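Local coordinates for DNA topoisomerase 2-associated protein PAT1 (Saccharomyces cerevisiae, PDB 5LMG) that activates mRNA decapping and represses translation, its C-terminal domain binding directly to the decapping enzyme Dcp2 and the 5'-3' exonuclease Xrn1, at residues Q136-S141 against V194-T199; T152-V157 against D261-L266; I163-I168 against I207-S212. The protein carries 2 engineered substitutions. One frame throughout, in Å; residues are numbered along the deposited sequence.

Interaction 1 (Q136-S141 against V194-T199); sequences QIIILS and VSFLTT
I138 meets both F196 and L197 through a single methyl, and this is the apolar half of the contact. Its CG2 lies 3.7 Å from F196 CE2, approaching the ring at a slant, and 4.1 Å from L197 CD2. Because CG2 stands anti to the backbone N of I138 while CG1 is turned back beside it (chi1 -67°), the short branch does the touching. From the other side, the phenyl group of F196 swings out anti to its own backbone N (chi1 170°), which brings ring atom CE2 up to I138, although the side chain leaves its helix to one side. The polar half is a water bridge between chain carbonyls. One water donates to S141 O at 3.0 Å and to T199 O at 2.8 Å, so two acceptors that cannot bond each other, with S141 O and T199 O 3.6 Å apart, share a donor. Side-chain hydroxyls in both segments fold back on backbone carbonyls. S141 OG donates a hydrogen bond to I137 O at 2.7 Å, and T199 OG1 reaches F196 O at 2.7 Å in the carbonyl plane; each of these carbonyls also accepts a backbone NH from the same residue. The two hydroxyls are tied further to S200 OG and S142 OG respectively, residues that follow the opposite segments. The contact thus joins two short helices in the interior of a largely helical domain: helix 136-141 rests on helix 151-174 through I137 and S141, V194 and T198 lean on helix 234-246, and I202 of helix 201-216 packs against both I138 and S141.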
loop_
_atom_site.group_PDB
_atom_site.type_symbol
_atom_site.label_atom_id
_atom_site.label_comp_id
_atom_site.label_asym_id
_atom_site.label_seq_id
_atom_site.Cartn_x
_atom_site.Cartn_y
_atom_site.Cartn_z
ATOM N N GLN A 136 -13.552 1.420 5.892
ATOM C CA GLN A 136 -13.289 2.590 6.733
ATOM C C GLN A 136 -11.821 2.995 6.771
ATOM O O GLN A 136 -11.531 4.190 6.727
ATOM C CB GLN A 136 -13.853 2.394 8.148
ATOM C CG GLN A 136 -14.351 3.691 8.803
ATOM C CD GLN A 136 -15.361 4.472 7.979
ATOM O OE1 GLN A 136 -15.179 5.666 7.718
ATOM N NE2 GLN A 136 -16.443 3.829 7.549
ATOM N N ILE A 137 -10.901 2.002 6.769
ATOM C CA ILE A 137 -9.454 2.230 6.790
ATOM C C ILE A 137 -8.950 2.970 5.535
ATOM O O ILE A 137 -7.965 3.707 5.626
ATOM C CB ILE A 137 -8.645 0.933 7.086
ATOM C CG1 ILE A 137 -7.381 1.255 7.915
ATOM C CG2 ILE A 137 -8.339 0.095 5.829
ATOM C CD1 ILE A 137 -7.686 1.670 9.353
ATOM N N ILE A 138 -9.646 2.796 4.392
ATOM C CA ILE A 138 -9.330 3.481 3.136
ATOM C C ILE A 138 -9.727 4.947 3.284
ATOM O O ILE A 138 -8.928 5.825 2.972
ATOM C CB ILE A 138 -10.022 2.773 1.933
ATOM C CG1 ILE A 138 -9.427 1.351 1.699
ATOM C CG2 ILE A 138 -10.022 3.646 0.665
ATOM C CD1 ILE A 138 -7.940 1.239 1.156
ATOM N N ILE A 139 -10.941 5.205 3.801
ATOM C CA ILE A 139 -11.458 6.561 4.028
ATOM C C ILE A 139 -10.546 7.314 5.026
ATOM O O ILE A 139 -10.190 8.457 4.761
ATOM C CB ILE A 139 -12.974 6.530 4.404
ATOM C CG1 ILE A 139 -13.810 5.999 3.203
ATOM C CG2 ILE A 139 -13.495 7.920 4.843
ATOM C CD1 ILE A 139 -15.033 5.193 3.564
ATOM N N LEU A 140 -10.078 6.635 6.097
ATOM C CA LEU A 140 -9.182 7.210 7.101
ATOM C C LEU A 140 -7.782 7.504 6.593
ATOM O O LEU A 140 -7.158 8.441 7.075
ATOM C CB LEU A 140 -9.095 6.311 8.359
ATOM C CG LEU A 140 -10.347 6.261 9.242
ATOM C CD1 LEU A 140 -10.143 5.296 10.408
ATOM C CD2 LEU A 140 -10.760 7.667 9.725
ATOM N N SER A 141 -7.254 6.658 5.703
ATOM C CA SER A 141 -5.900 6.797 5.163
ATOM C C SER A 141 -5.826 7.634 3.870
ATOM O O SER A 141 -4.730 7.834 3.342
ATOM C CB SER A 141 -5.246 5.428 4.976
ATOM O OG SER A 141 -5.999 4.640 4.070
ATOM N N VAL A 194 -10.348 3.884 -9.015
ATOM C CA VAL A 194 -8.942 3.512 -8.800
ATOM C C VAL A 194 -8.106 4.723 -8.346
ATOM O O VAL A 194 -7.332 4.591 -7.396
ATOM C CB VAL A 194 -8.320 2.754 -10.014
ATOM C CG1 VAL A 194 -6.919 2.237 -9.694
ATOM C CG2 VAL A 194 -9.210 1.593 -10.455
ATOM N N SER A 195 -8.304 5.904 -8.971
ATOM C CA SER A 195 -7.588 7.124 -8.589
ATOM C C SER A 195 -7.839 7.498 -7.109
ATOM O O SER A 195 -6.892 7.895 -6.428
ATOM C CB SER A 195 -7.938 8.281 -9.515
ATOM O OG SER A 195 -7.242 9.447 -9.109
ATOM N N PHE A 196 -9.094 7.345 -6.609
ATOM C CA PHE A 196 -9.387 7.575 -5.196
ATOM C C PHE A 196 -8.567 6.609 -4.319
ATOM O O PHE A 196 -7.974 7.057 -3.343
ATOM C CB PHE A 196 -10.896 7.481 -4.860
ATOM C CG PHE A 196 -11.162 7.487 -3.358
ATOM C CD1 PHE A 196 -10.980 8.645 -2.605
ATOM C CD2 PHE A 196 -11.528 6.318 -2.693
ATOM C CE1 PHE A 196 -11.178 8.640 -1.215
ATOM C CE2 PHE A 196 -11.738 6.316 -1.304
ATOM C CZ PHE A 196 -11.560 7.478 -0.574
ATOM N N LEU A 197 -8.491 5.307 -4.699
ATOM C CA LEU A 197 -7.728 4.284 -3.952
ATOM C C LEU A 197 -6.239 4.635 -3.807
ATOM O O LEU A 197 -5.637 4.356 -2.761
ATOM C CB LEU A 197 -7.881 2.876 -4.568
ATOM C CG LEU A 197 -9.269 2.221 -4.551
ATOM C CD1 LEU A 197 -9.180 0.794 -5.076
ATOM C CD2 LEU A 197 -9.910 2.233 -3.136
ATOM N N THR A 198 -5.669 5.300 -4.832
ATOM C CA THR A 198 -4.264 5.728 -4.839
ATOM C C THR A 198 -3.976 6.951 -3.933
ATOM O O THR A 198 -2.806 7.256 -3.712
ATOM C CB THR A 198 -3.760 5.950 -6.265
ATOM O OG1 THR A 198 -4.351 7.128 -6.802
ATOM C CG2 THR A 198 -3.946 4.720 -7.167
ATOM N N THR A 199 -5.023 7.647 -3.427
ATOM C CA THR A 199 -4.865 8.779 -2.484
ATOM C C THR A 199 -4.722 8.227 -1.038
ATOM O O THR A 199 -4.447 8.977 -0.096
ATOM C CB THR A 199 -6.002 9.817 -2.596
ATOM O OG1 THR A 199 -7.208 9.283 -2.058
ATOM C CG2 THR A 199 -6.198 10.369 -4.017
HETATM O O HOH W 1 -2.687 9.561 1.953
#

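Interaction 2 (T152-V157 against D261-L266); sequences TQLKKV and DHIMRL
L154 points at the helix of I263 and L266 and reaches both with its forked end, one methyl mainly to each. Its CG lies anti to the carbonyl carbon, beside the backbone N; this first torsion (chi1 -69°) places the branch point, and the extended second one (chi2 177°) carries CD1 outward toward L266. CD2 meets the tip of I263, with CD1 of the isoleucine 3.8 Å from L154 CD2. The other methyl, L154 CD1, sits 3.9 Å from L266 CD1 and 4.0 Å from L266 CB, the two leucines lying roughly at right angles, and it also comes within 4.1 Å of I263 CG2. I263 starts from the flank of its helix and bends inward to get there, whereas L266 is directed at L154 from the start. One leucine, set between residues a helical turn apart, thus joins helix 151-174 to helix 257-267, two helices of the largely helical Pat1 domain that are far apart in the chain. P149, in the loop ahead of helix 151-174, packs on both L154 and I263, and its carbonyl O accepts a hydrogen bond from H262 NE2. On another flank of helix 151-174, Q153 and V157 lie against helix 136-141.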
loop_
_atom_site.group_PDB
_atom_site.type_symbol
_atom_site.label_atom_id
_atom_site.label_comp_id
_atom_site.label_asym_id
_atom_site.label_seq_id
_atom_site.Cartn_x
_atom_site.Cartn_y
_atom_site.Cartn_z
ATOM N N THR A 152 -5.012 8.625 16.908
ATOM C CA THR A 152 -5.797 7.394 17.087
ATOM C C THR A 152 -6.121 6.769 15.725
ATOM O O THR A 152 -6.017 5.549 15.567
ATOM C CB THR A 152 -7.042 7.701 17.953
ATOM O OG1 THR A 152 -6.608 8.151 19.235
ATOM C CG2 THR A 152 -7.979 6.497 18.118
ATOM N N GLN A 153 -6.478 7.614 14.742
ATOM C CA GLN A 153 -6.794 7.196 13.386
ATOM C C GLN A 153 -5.547 6.670 12.666
ATOM O O GLN A 153 -5.630 5.629 12.009
ATOM C CB GLN A 153 -7.468 8.336 12.611
ATOM C CG GLN A 153 -8.915 8.551 13.053
ATOM C CD GLN A 153 -9.551 9.794 12.484
ATOM O OE1 GLN A 153 -8.888 10.761 12.120
ATOM N NE2 GLN A 153 -10.865 9.810 12.441
ATOM N N LEU A 154 -4.385 7.344 12.857
ATOM C CA LEU A 154 -3.103 6.917 12.278
ATOM C C LEU A 154 -2.669 5.541 12.832
ATOM O O LEU A 154 -2.182 4.700 12.060
ATOM C CB LEU A 154 -1.999 7.963 12.500
ATOM C CG LEU A 154 -2.120 9.300 11.746
ATOM C CD1 LEU A 154 -0.973 10.255 12.134
ATOM C CD2 LEU A 154 -2.162 9.093 10.222
ATOM N N LYS A 155 -2.902 5.301 14.152
ATOM C CA LYS A 155 -2.599 4.030 14.828
ATOM C C LYS A 155 -3.428 2.887 14.195
ATOM O O LYS A 155 -2.901 1.794 13.992
ATOM C CB LYS A 155 -2.853 4.121 16.349
ATOM C CG LYS A 155 -1.841 4.981 17.129
ATOM C CD LYS A 155 -0.462 4.330 17.241
ATOM C CE LYS A 155 0.559 5.256 17.847
ATOM N NZ LYS A 155 1.904 4.625 17.901
ATOM N N LYS A 156 -4.716 3.156 13.877
ATOM C CA LYS A 156 -5.605 2.179 13.239
ATOM C C LYS A 156 -5.097 1.793 11.841
ATOM O O LYS A 156 -5.114 0.606 11.489
ATOM C CB LYS A 156 -7.036 2.706 13.159
ATOM C CG LYS A 156 -7.773 2.667 14.494
ATOM C CD LYS A 156 -9.214 3.178 14.402
ATOM C CE LYS A 156 -10.164 2.244 13.672
ATOM N NZ LYS A 156 -10.359 0.957 14.395
ATOM N N VAL A 157 -4.590 2.792 11.081
ATOM C CA VAL A 157 -4.039 2.624 9.731
ATOM C C VAL A 157 -2.787 1.734 9.803
ATOM O O VAL A 157 -2.700 0.766 9.049
ATOM C CB VAL A 157 -3.797 3.988 9.008
ATOM C CG1 VAL A 157 -3.069 3.800 7.669
ATOM C CG2 VAL A 157 -5.115 4.739 8.788
ATOM N N ASP A 261 2.841 17.580 6.687
ATOM C CA ASP A 261 3.146 18.343 7.902
ATOM C C ASP A 261 2.401 17.828 9.114
ATOM O O ASP A 261 3.007 17.648 10.176
ATOM C CB ASP A 261 2.782 19.816 7.698
ATOM C CG ASP A 261 3.820 20.640 6.960
ATOM O OD1 ASP A 261 4.711 20.039 6.300
ATOM O OD2 ASP A 261 3.751 21.885 7.040
ATOM N N HIS A 262 1.077 17.643 8.954
ATOM C CA HIS A 262 0.155 17.161 9.969
ATOM C C HIS A 262 0.589 15.793 10.508
ATOM O O HIS A 262 0.682 15.637 11.733
ATOM C CB HIS A 262 -1.284 17.157 9.417
ATOM C CG HIS A 262 -2.300 16.667 10.399
ATOM N ND1 HIS A 262 -2.807 17.494 11.381
ATOM C CD2 HIS A 262 -2.852 15.440 10.529
ATOM C CE1 HIS A 262 -3.654 16.750 12.073
ATOM N NE2 HIS A 262 -3.719 15.510 11.593
ATOM N N ILE A 263 0.910 14.834 9.600
ATOM C CA ILE A 263 1.378 13.477 9.932
ATOM C C ILE A 263 2.744 13.530 10.625
ATOM O O ILE A 263 2.937 12.846 11.631
ATOM C CB ILE A 263 1.433 12.510 8.700
ATOM C CG1 ILE A 263 0.159 12.556 7.800
ATOM C CG2 ILE A 263 1.758 11.069 9.121
ATOM C CD1 ILE A 263 -1.146 12.226 8.400
ATOM N N MET A 264 3.693 14.307 10.057
ATOM C CA MET A 264 5.053 14.479 10.578
ATOM C C MET A 264 5.046 14.984 12.024
ATOM O O MET A 264 5.786 14.459 12.853
ATOM C CB MET A 264 5.874 15.409 9.677
ATOM C CG MET A 264 6.342 14.749 8.381
ATOM S SD MET A 264 7.489 15.805 7.440
ATOM C CE MET A 264 6.399 16.948 6.777
ATOM N N ARG A 265 4.169 15.954 12.324
ATOM C CA ARG A 265 3.955 16.552 13.646
ATOM C C ARG A 265 3.455 15.480 14.644
ATOM O O ARG A 265 4.004 15.362 15.742
ATOM C CB ARG A 265 2.935 17.698 13.509
ATOM C CG ARG A 265 2.854 18.676 14.675
ATOM C CD ARG A 265 2.550 20.097 14.199
ATOM N NE ARG A 265 1.271 20.234 13.489
ATOM C CZ ARG A 265 1.148 20.534 12.196
ATOM N NH1 ARG A 265 2.227 20.717 11.442
ATOM N NH2 ARG A 265 -0.055 20.644 11.647
ATOM N N LEU A 266 2.452 14.672 14.238
ATOM C CA LEU A 266 1.865 13.627 15.086
ATOM C C LEU A 266 2.771 12.415 15.336
ATOM O O LEU A 266 2.680 11.791 16.397
ATOM C CB LEU A 266 0.503 13.163 14.519
ATOM C CG LEU A 266 -0.661 14.152 14.619
ATOM C CD1 LEU A 266 -1.891 13.588 13.965
ATOM C CD2 LEU A 266 -0.966 14.525 16.072
#

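Interaction 3 (I163-I168 against I207-S212); sequences IILKII and ITILIS
I209 lies over L165 and beside the short branch of I168, entering between two residues one helical turn apart, in a helix-on-helix contact of a predominantly alpha-helical domain whose family belongs to the TPR clan. The long branch of I209 does the reaching: CD1 stands 3.7 Å from L165 CG and 3.8 Å from L165 CD2, so it rests on the branch point of the leucine and one of its methyls. The short branch serves the second partner, I209 CG2 lying 4.1 Å from I168 CG2, where the two isoleucines meet at about a right angle. Both CG2 methyls stand anti to the backbone N, and in I209 (chi1 -73°) this divides the work, CG1 leading to the leucine and CG2 to the isoleucine. L165 has a first torsion well away from a staggered position (chi1 -96°), and in this setting its CG and CD2 both lie against I209 CD1. N205 and L206 of helix 201-216 are further neighbours of the leucine, while V169 and L172 further along helix 151-174 extend the apolar surface met by I209. Behind the contact, I163, I164 and I167 rest on helix 103-114, and I207, T208 and S212 face helix 275-286, so each of the two helices also packs on a further helix. In the turn that carries I209, S212 OG donates to T208 O at 2.8 Å, lying 37° out of the carbonyl plane, on the face opposite that used by S212 N.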
loop_
_atom_site.group_PDB
_atom_site.type_symbol
_atom_site.label_atom_id
_atom_site.label_comp_id
_atom_site.label_asym_id
_atom_site.label_seq_id
_atom_site.Cartn_x
_atom_site.Cartn_y
_atom_site.Cartn_z
ATOM N N ILE A 163 -1.077 -6.070 10.010
ATOM C CA ILE A 163 -1.775 -7.352 10.079
ATOM C C ILE A 163 -2.359 -7.795 8.731
ATOM O O ILE A 163 -1.963 -8.850 8.234
ATOM C CB ILE A 163 -2.832 -7.340 11.221
ATOM C CG1 ILE A 163 -2.125 -7.319 12.600
ATOM C CG2 ILE A 163 -3.823 -8.522 11.095
ATOM C CD1 ILE A 163 -3.029 -7.147 13.847
ATOM N N ILE A 164 -3.312 -7.016 8.166
ATOM C CA ILE A 164 -4.037 -7.355 6.944
ATOM C C ILE A 164 -3.133 -7.525 5.705
ATOM O O ILE A 164 -3.256 -8.544 5.008
ATOM C CB ILE A 164 -5.210 -6.367 6.674
ATOM C CG1 ILE A 164 -6.108 -6.149 7.941
ATOM C CG2 ILE A 164 -6.036 -6.759 5.442
ATOM C CD1 ILE A 164 -6.803 -7.410 8.616
ATOM N N LEU A 165 -2.237 -6.563 5.437
ATOM C CA LEU A 165 -1.397 -6.651 4.243
ATOM C C LEU A 165 -0.407 -7.817 4.277
ATOM O O LEU A 165 -0.218 -8.443 3.242
ATOM C CB LEU A 165 -0.718 -5.321 3.931
ATOM C CG LEU A 165 -1.450 -4.450 2.883
ATOM C CD1 LEU A 165 -2.889 -4.097 3.300
ATOM C CD2 LEU A 165 -0.680 -3.220 2.602
ATOM N N LYS A 166 0.139 -8.167 5.462
ATOM C CA LYS A 166 1.036 -9.313 5.669
ATOM C C LYS A 166 0.305 -10.635 5.313
ATOM O O LYS A 166 0.905 -11.521 4.710
ATOM C CB LYS A 166 1.512 -9.341 7.138
ATOM C CG LYS A 166 2.749 -10.196 7.415
ATOM C CD LYS A 166 2.899 -10.502 8.912
ATOM C CE LYS A 166 3.363 -9.328 9.748
ATOM N NZ LYS A 166 2.963 -9.479 11.171
ATOM N N ILE A 167 -0.989 -10.744 5.674
ATOM C CA ILE A 167 -1.855 -11.894 5.379
ATOM C C ILE A 167 -2.090 -12.011 3.853
ATOM O O ILE A 167 -1.975 -13.099 3.302
ATOM C CB ILE A 167 -3.197 -11.783 6.168
ATOM C CG1 ILE A 167 -2.998 -12.026 7.676
ATOM C CG2 ILE A 167 -4.282 -12.710 5.600
ATOM C CD1 ILE A 167 -4.171 -11.532 8.544
ATOM N N ILE A 168 -2.429 -10.886 3.188
ATOM C CA ILE A 168 -2.690 -10.844 1.751
ATOM C C ILE A 168 -1.440 -11.289 0.977
ATOM O O ILE A 168 -1.544 -12.212 0.168
ATOM C CB ILE A 168 -3.275 -9.474 1.319
ATOM C CG1 ILE A 168 -4.719 -9.331 1.872
ATOM C CG2 ILE A 168 -3.226 -9.279 -0.206
ATOM C CD1 ILE A 168 -5.307 -7.938 1.898
ATOM N N ILE A 207 -2.610 -2.164 -4.175
ATOM C CA ILE A 207 -2.437 -2.191 -5.633
ATOM C C ILE A 207 -1.021 -2.703 -5.961
ATOM O O ILE A 207 -0.896 -3.608 -6.780
ATOM C CB ILE A 207 -2.796 -0.840 -6.325
ATOM C CG1 ILE A 207 -4.289 -0.495 -6.124
ATOM C CG2 ILE A 207 -2.458 -0.872 -7.837
ATOM C CD1 ILE A 207 -4.653 1.000 -6.276
ATOM N N THR A 208 0.016 -2.184 -5.256
ATOM C CA THR A 208 1.422 -2.591 -5.431
ATOM C C THR A 208 1.598 -4.106 -5.250
ATOM O O THR A 208 2.294 -4.727 -6.060
ATOM C CB THR A 208 2.353 -1.799 -4.514
ATOM O OG1 THR A 208 2.066 -0.420 -4.659
ATOM C CG2 THR A 208 3.848 -2.067 -4.796
ATOM N N ILE A 209 0.967 -4.683 -4.196
ATOM C CA ILE A 209 0.978 -6.123 -3.911
ATOM C C ILE A 209 0.412 -6.909 -5.121
ATOM O O ILE A 209 1.066 -7.833 -5.572
ATOM C CB ILE A 209 0.209 -6.452 -2.599
ATOM C CG1 ILE A 209 1.010 -6.014 -1.357
ATOM C CG2 ILE A 209 -0.162 -7.950 -2.527
ATOM C CD1 ILE A 209 0.150 -5.712 -0.177
ATOM N N LEU A 210 -0.792 -6.531 -5.632
ATOM C CA LEU A 210 -1.416 -7.190 -6.788
ATOM C C LEU A 210 -0.553 -7.096 -8.044
ATOM O O LEU A 210 -0.360 -8.118 -8.693
ATOM C CB LEU A 210 -2.850 -6.679 -7.089
ATOM C CG LEU A 210 -3.949 -6.900 -6.042
ATOM C CD1 LEU A 210 -5.275 -6.366 -6.559
ATOM C CD2 LEU A 210 -4.114 -8.387 -5.686
ATOM N N ILE A 211 -0.024 -5.887 -8.373
ATOM C CA ILE A 211 0.835 -5.661 -9.560
ATOM C C ILE A 211 2.114 -6.500 -9.472
ATOM O O ILE A 211 2.467 -7.159 -10.457
ATOM C CB ILE A 211 1.178 -4.159 -9.799
ATOM C CG1 ILE A 211 -0.057 -3.312 -10.139
ATOM C CG2 ILE A 211 2.279 -3.989 -10.870
ATOM C CD1 ILE A 211 0.271 -1.756 -10.072
ATOM N N SER A 212 2.821 -6.434 -8.306
ATOM C CA SER A 212 4.061 -7.181 -8.046
ATOM C C SER A 212 3.860 -8.701 -8.158
ATOM O O SER A 212 4.698 -9.376 -8.758
ATOM C CB SER A 212 4.650 -6.811 -6.693
ATOM O OG SER A 212 4.941 -5.424 -6.668
#

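All three contacts are buried, each with one partly exposed member, but their depth differs: the centre of interaction 3 lies about 7 Å from the centre of the chain, that of interaction 1 about 10 Å and that of interaction 2 about 16 Å. Interactions 2 and 3 share helix 151-174, gripping it at different levels, and do not touch each other, while interaction 1 touches both: I137 CD1 packs against K156 O at 3.5 Å, and T198 CG2 against I207 CD1 at 3.9 Å. Chemistry follows the architecture. Aliphatic carbons alone join the longer helices in interactions 2 and 3, whereas the short helices of interaction 1 add an aromatic ring and a water shared by carbonyls.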